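PDB 2RDP: putative transcriptional regulator MarR from Geobacillus stearothermophilus, which probably binds DNA as a MarR-family transcriptional regulator, a dimer whose subunits each carry a winged-helix motif. Local coordinates for residues A[34-45]-A[109-120]. Numbering follows the deposited sequence.
Sequences ILTNYPITPPQF and IIEEVIEKRQRD. With NA (sodium ion), chain B.
Leu35 O is gripped twice: Tyr38 N donates a hydrogen bond to it at 3.1 Å, closing the type I turn from Leu35 to Tyr38. A sodium ion coordinates the same Leu35 O at 2.6 Å. The carbonyl oxygens of Tyr38 and Ile40 also bind the ion, so one cation gathers the backbone of the connection between helices 10-35 and 42-54. The side chains of all three ligands meet helix 104-124. Val113 serves two aromatic rings: its chi1 of 171° puts CG1 anti to the backbone N, toward Phe45, and leaves CG2 anti to the carbonyl carbon, over the Tyr38 ring. Val113 CG2 makes a CH-pi contact with that Tyr38 ring, 3.7 Å from the centroid and 17° off the normal, and also meets Leu35 CD2. Val113 CG1 lies 3.5 Å from Phe45 CE1. Phe45 fits knob-into-hole among Ile110, Val113, Ile114 and Arg117, with Ile114 CG1 at the ring edge. Further along the helix, Ile34 fills a second hole, formed by Val113, Lys116, Arg117 and Asp120, Ile34 CD1 lying 3.9 Å from Arg117 CG. In this winged-helix MarR protein, the contact thus seats the start of helix 42-54 and the end of helix 10-35 on one helix that follows the two wing strands. Two hole-lining side chains have polar partners outside the contact: Arg117 NE forms a salt bridge with Glu17 of the second subunit, and Asp120 OD2 with Arg30. Toward the surface, Glu112 CG approaches Tyr38 OH at 3.6 Å; its carboxylate stands at the ring edge, the two planes 71° apart. With an alanine in place of Tyr38, Val113 CG2 would probably lose its aromatic cover and a gap would open between the turn and Glu112. Beyond the turn, Pro39 CG meets Ile109 CD1 at 3.9 Å, while Ile40 CD1 packs on Ile109 CG2 at 3.8 Å.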
loop_
_atom_site.group_PDB
_atom_site.type_symbol
_atom_site.label_atom_id
_atom_site.label_comp_id
_atom_site.label_asym_id
_atom_site.label_seq_id
_atom_site.Cartn_x
_atom_site.Cartn_y
_atom_site.Cartn_z
ATOM N N ILE A 34 -8.443 -0.627 11.033
ATOM C CA ILE A 34 -8.205 0.320 12.114
ATOM C C ILE A 34 -9.045 1.583 11.923
ATOM O O ILE A 34 -9.593 2.099 12.858
ATOM C CB ILE A 34 -6.663 0.648 12.251
ATOM C CG1 ILE A 34 -5.946 -0.506 12.954
ATOM C CG2 ILE A 34 -6.414 1.984 12.950
ATOM C CD1 ILE A 34 -4.431 -0.475 12.733
ATOM N N LEU A 35 -9.136 2.076 10.692
ATOM C CA LEU A 35 -9.857 3.319 10.445
ATOM C C LEU A 35 -11.354 3.201 10.504
ATOM O O LEU A 35 -12.035 4.233 10.519
ATOM C CB LEU A 35 -9.457 3.951 9.143
ATOM C CG LEU A 35 -8.191 4.793 9.101
ATOM C CD1 LEU A 35 -8.116 5.257 7.639
ATOM C CD2 LEU A 35 -8.212 5.967 10.021
ATOM N N THR A 36 -11.891 1.979 10.551
ATOM C CA THR A 36 -13.322 1.834 10.767
ATOM C C THR A 36 -13.772 2.407 12.114
ATOM O O THR A 36 -14.935 2.730 12.273
ATOM C CB THR A 36 -13.842 0.377 10.606
ATOM O OG1 THR A 36 -13.223 -0.485 11.563
ATOM C CG2 THR A 36 -13.593 -0.141 9.211
ATOM N N ASN A 37 -12.881 2.539 13.089
ATOM C CA ASN A 37 -13.286 3.131 14.357
ATOM C C ASN A 37 -13.044 4.642 14.479
ATOM O O ASN A 37 -13.164 5.194 15.568
ATOM C CB ASN A 37 -12.658 2.382 15.535
ATOM C CG ASN A 37 -12.940 0.876 15.495
ATOM O OD1 ASN A 37 -14.092 0.432 15.460
ATOM N ND2 ASN A 37 -11.871 0.085 15.476
ATOM N N TYR A 38 -12.720 5.303 13.364
ATOM C CA TYR A 38 -12.379 6.720 13.370
ATOM C C TYR A 38 -13.164 7.473 12.333
ATOM O O TYR A 38 -13.432 6.929 11.258
ATOM C CB TYR A 38 -10.866 6.913 13.173
ATOM C CG TYR A 38 -10.120 6.277 14.320
ATOM C CD1 TYR A 38 -10.008 6.924 15.558
ATOM C CD2 TYR A 38 -9.605 4.990 14.196
ATOM C CE1 TYR A 38 -9.375 6.304 16.625
ATOM C CE2 TYR A 38 -8.968 4.371 15.250
ATOM C CZ TYR A 38 -8.849 5.022 16.451
ATOM O OH TYR A 38 -8.203 4.369 17.459
ATOM N N PRO A 39 -13.530 8.739 12.639
ATOM C CA PRO A 39 -14.359 9.476 11.689
ATOM C C PRO A 39 -13.599 10.075 10.495
ATOM O O PRO A 39 -14.060 11.045 9.922
ATOM C CB PRO A 39 -15.015 10.566 12.570
ATOM C CG PRO A 39 -13.997 10.826 13.636
ATOM C CD PRO A 39 -13.237 9.537 13.854
ATOM N N ILE A 40 -12.464 9.505 10.104
ATOM C CA ILE A 40 -11.777 9.949 8.885
ATOM C C ILE A 40 -11.696 8.820 7.873
ATOM O O ILE A 40 -11.929 7.645 8.217
ATOM C CB ILE A 40 -10.365 10.482 9.180
ATOM C CG1 ILE A 40 -9.521 9.413 9.893
ATOM C CG2 ILE A 40 -10.465 11.796 9.997
ATOM C CD1 ILE A 40 -8.071 9.762 10.040
ATOM N N THR A 41 -11.397 9.175 6.633
ATOM C CA THR A 41 -11.253 8.204 5.568
ATOM C C THR A 41 -9.756 7.965 5.319
ATOM O O THR A 41 -8.914 8.712 5.846
ATOM C CB THR A 41 -11.989 8.667 4.274
ATOM O OG1 THR A 41 -11.302 9.777 3.685
ATOM C CG2 THR A 41 -13.409 9.080 4.608
ATOM N N PRO A 42 -9.398 6.922 4.529
ATOM C CA PRO A 42 -7.979 6.703 4.237
ATOM C C PRO A 42 -7.193 7.883 3.635
ATOM O O PRO A 42 -6.075 8.121 4.082
ATOM C CB PRO A 42 -7.991 5.504 3.288
ATOM C CG PRO A 42 -9.221 4.816 3.593
ATOM C CD PRO A 42 -10.235 5.867 3.934
ATOM N N PRO A 43 -7.739 8.601 2.622
ATOM C CA PRO A 43 -6.953 9.760 2.124
ATOM C C PRO A 43 -6.867 10.940 3.127
ATOM O O PRO A 43 -5.885 11.711 3.081
ATOM C CB PRO A 43 -7.673 10.170 0.841
ATOM C CG PRO A 43 -8.696 9.130 0.593
ATOM C CD PRO A 43 -9.001 8.443 1.879
ATOM N N GLN A 44 -7.849 11.064 4.029
ATOM C CA GLN A 44 -7.758 12.032 5.098
ATOM C C GLN A 44 -6.670 11.626 6.102
ATOM O O GLN A 44 -5.863 12.466 6.511
ATOM C CB GLN A 44 -9.109 12.259 5.777
ATOM C CG GLN A 44 -10.148 12.877 4.855
ATOM C CD GLN A 44 -11.565 12.833 5.456
ATOM O OE1 GLN A 44 -11.812 12.182 6.460
ATOM N NE2 GLN A 44 -12.489 13.540 4.831
ATOM N N PHE A 45 -6.612 10.342 6.471
ATOM C CA PHE A 45 -5.449 9.833 7.206
ATOM C C PHE A 45 -4.103 10.265 6.564
ATOM O O PHE A 45 -3.275 10.913 7.223
ATOM C CB PHE A 45 -5.527 8.313 7.445
ATOM C CG PHE A 45 -4.284 7.755 8.071
ATOM C CD1 PHE A 45 -4.049 7.898 9.432
ATOM C CD2 PHE A 45 -3.312 7.145 7.281
ATOM C CE1 PHE A 45 -2.873 7.433 10.010
ATOM C CE2 PHE A 45 -2.125 6.643 7.862
ATOM C CZ PHE A 45 -1.928 6.793 9.245
ATOM N N ILE A 109 -7.124 12.827 16.531
ATOM C CA ILE A 109 -7.503 11.618 15.780
ATOM C C ILE A 109 -6.320 10.851 15.157
ATOM O O ILE A 109 -6.206 9.638 15.337
ATOM C CB ILE A 109 -8.542 11.954 14.667
ATOM C CG1 ILE A 109 -9.901 12.264 15.273
ATOM C CG2 ILE A 109 -8.720 10.792 13.690
ATOM C CD1 ILE A 109 -10.806 12.942 14.310
ATOM N N ILE A 110 -5.451 11.533 14.421
ATOM C CA ILE A 110 -4.355 10.832 13.795
ATOM C C ILE A 110 -3.314 10.280 14.704
ATOM O O ILE A 110 -2.751 9.252 14.406
ATOM C CB ILE A 110 -3.604 11.620 12.749
ATOM C CG1 ILE A 110 -3.166 12.970 13.287
ATOM C CG2 ILE A 110 -4.384 11.619 11.470
ATOM C CD1 ILE A 110 -2.126 13.551 12.476
ATOM N N GLU A 111 -3.026 10.980 15.783
ATOM C CA GLU A 111 -2.169 10.451 16.826
ATOM C C GLU A 111 -2.731 9.159 17.413
ATOM O O GLU A 111 -1.987 8.251 17.792
ATOM C CB GLU A 111 -2.036 11.483 17.937
ATOM C CG GLU A 111 -1.252 12.715 17.503
ATOM C CD GLU A 111 -0.729 13.531 18.686
ATOM O OE1 GLU A 111 -1.501 13.843 19.654
ATOM O OE2 GLU A 111 0.486 13.850 18.617
ATOM N N GLU A 112 -4.053 9.106 17.503
ATOM C CA GLU A 112 -4.733 7.940 17.989
ATOM C C GLU A 112 -4.690 6.801 16.978
ATOM O O GLU A 112 -4.519 5.653 17.356
ATOM C CB GLU A 112 -6.164 8.319 18.304
ATOM C CG GLU A 112 -6.876 7.316 19.153
ATOM C CD GLU A 112 -8.167 7.837 19.730
ATOM O OE1 GLU A 112 -8.558 9.018 19.473
ATOM O OE2 GLU A 112 -8.793 7.028 20.455
ATOM N N VAL A 113 -4.832 7.111 15.690
ATOM C CA VAL A 113 -4.776 6.072 14.654
ATOM C C VAL A 113 -3.359 5.493 14.579
ATOM O O VAL A 113 -3.175 4.293 14.540
ATOM C CB VAL A 113 -5.246 6.585 13.259
ATOM C CG1 VAL A 113 -4.967 5.542 12.153
ATOM C CG2 VAL A 113 -6.711 6.979 13.289
ATOM N N ILE A 114 -2.362 6.360 14.591
ATOM C CA ILE A 114 -0.976 5.933 14.578
ATOM C C ILE A 114 -0.587 5.053 15.774
ATOM O O ILE A 114 0.122 4.069 15.615
ATOM C CB ILE A 114 -0.021 7.129 14.399
ATOM C CG1 ILE A 114 -0.023 7.543 12.913
ATOM C CG2 ILE A 114 1.395 6.753 14.866
ATOM C CD1 ILE A 114 0.627 8.887 12.665
ATOM N N GLU A 115 -1.094 5.381 16.947
ATOM C CA GLU A 115 -0.833 4.602 18.158
ATOM C C GLU A 115 -1.443 3.188 18.063
ATOM O O GLU A 115 -0.828 2.195 18.454
ATOM C CB GLU A 115 -1.357 5.353 19.361
ATOM C CG GLU A 115 -1.330 4.541 20.647
ATOM C CD GLU A 115 -1.478 5.431 21.879
ATOM O OE1 GLU A 115 -1.837 6.639 21.711
ATOM O OE2 GLU A 115 -1.225 4.934 23.011
ATOM N N LYS A 116 -2.635 3.112 17.489
ATOM C CA LYS A 116 -3.308 1.856 17.228
ATOM C C LYS A 116 -2.556 1.029 16.171
ATOM O O LYS A 116 -2.474 -0.189 16.294
ATOM C CB LYS A 116 -4.768 2.162 16.842
ATOM C CG LYS A 116 -5.625 0.959 16.501
ATOM C CD LYS A 116 -6.105 0.149 17.714
ATOM C CE LYS A 116 -6.223 -1.371 17.384
ATOM N NZ LYS A 116 -4.882 -2.100 17.347
ATOM N N ARG A 117 -1.977 1.706 15.168
ATOM C CA ARG A 117 -1.125 1.091 14.122
ATOM C C ARG A 117 0.159 0.522 14.718
ATOM O O ARG A 117 0.624 -0.564 14.338
ATOM C CB ARG A 117 -0.774 2.094 13.013
ATOM C CG ARG A 117 -1.928 2.404 12.038
ATOM C CD ARG A 117 -1.527 3.425 10.944
ATOM N NE ARG A 117 -0.490 2.849 10.088
ATOM C CZ ARG A 117 -0.695 2.282 8.902
ATOM N NH1 ARG A 117 -1.919 2.213 8.376
ATOM N NH2 ARG A 117 0.334 1.765 8.248
ATOM N N GLN A 118 0.712 1.260 15.672
ATOM C CA GLN A 118 1.876 0.830 16.432
ATOM C C GLN A 118 1.602 -0.380 17.316
ATOM O O GLN A 118 2.396 -1.299 17.339
ATOM C CB GLN A 118 2.383 1.979 17.305
ATOM C CG GLN A 118 3.162 3.028 16.546
ATOM C CD GLN A 118 3.345 4.253 17.386
ATOM O OE1 GLN A 118 2.855 4.312 18.492
ATOM N NE2 GLN A 118 4.021 5.239 16.862
ATOM N N ARG A 119 0.497 -0.362 18.064
ATOM C CA ARG A 119 0.071 -1.520 18.859
ATOM C C ARG A 119 -0.160 -2.741 17.979
ATOM O O ARG A 119 0.309 -3.812 18.313
ATOM C CB ARG A 119 -1.170 -1.197 19.694
ATOM C CG ARG A 119 -0.811 -0.531 20.983
ATOM C CD ARG A 119 -2.000 -0.289 21.903
ATOM N NE ARG A 119 -2.575 1.017 21.619
ATOM C CZ ARG A 119 -3.827 1.220 21.214
ATOM N NH1 ARG A 119 -4.671 0.187 21.086
ATOM N NH2 ARG A 119 -4.234 2.461 20.947
ATOM N N ASP A 120 -0.834 -2.564 16.841
ATOM C CA ASP A 120 -1.106 -3.637 15.890
ATOM C C ASP A 120 0.180 -4.303 15.379
ATOM O O ASP A 120 0.287 -5.536 15.347
ATOM C CB ASP A 120 -1.941 -3.090 14.719
ATOM C CG ASP A 120 -2.359 -4.184 13.705
ATOM O OD1 ASP A 120 -3.071 -5.147 14.076
ATOM O OD2 ASP A 120 -2.002 -4.066 12.513
HETATM NA NA NA B . -13.567 5.653 9.045
#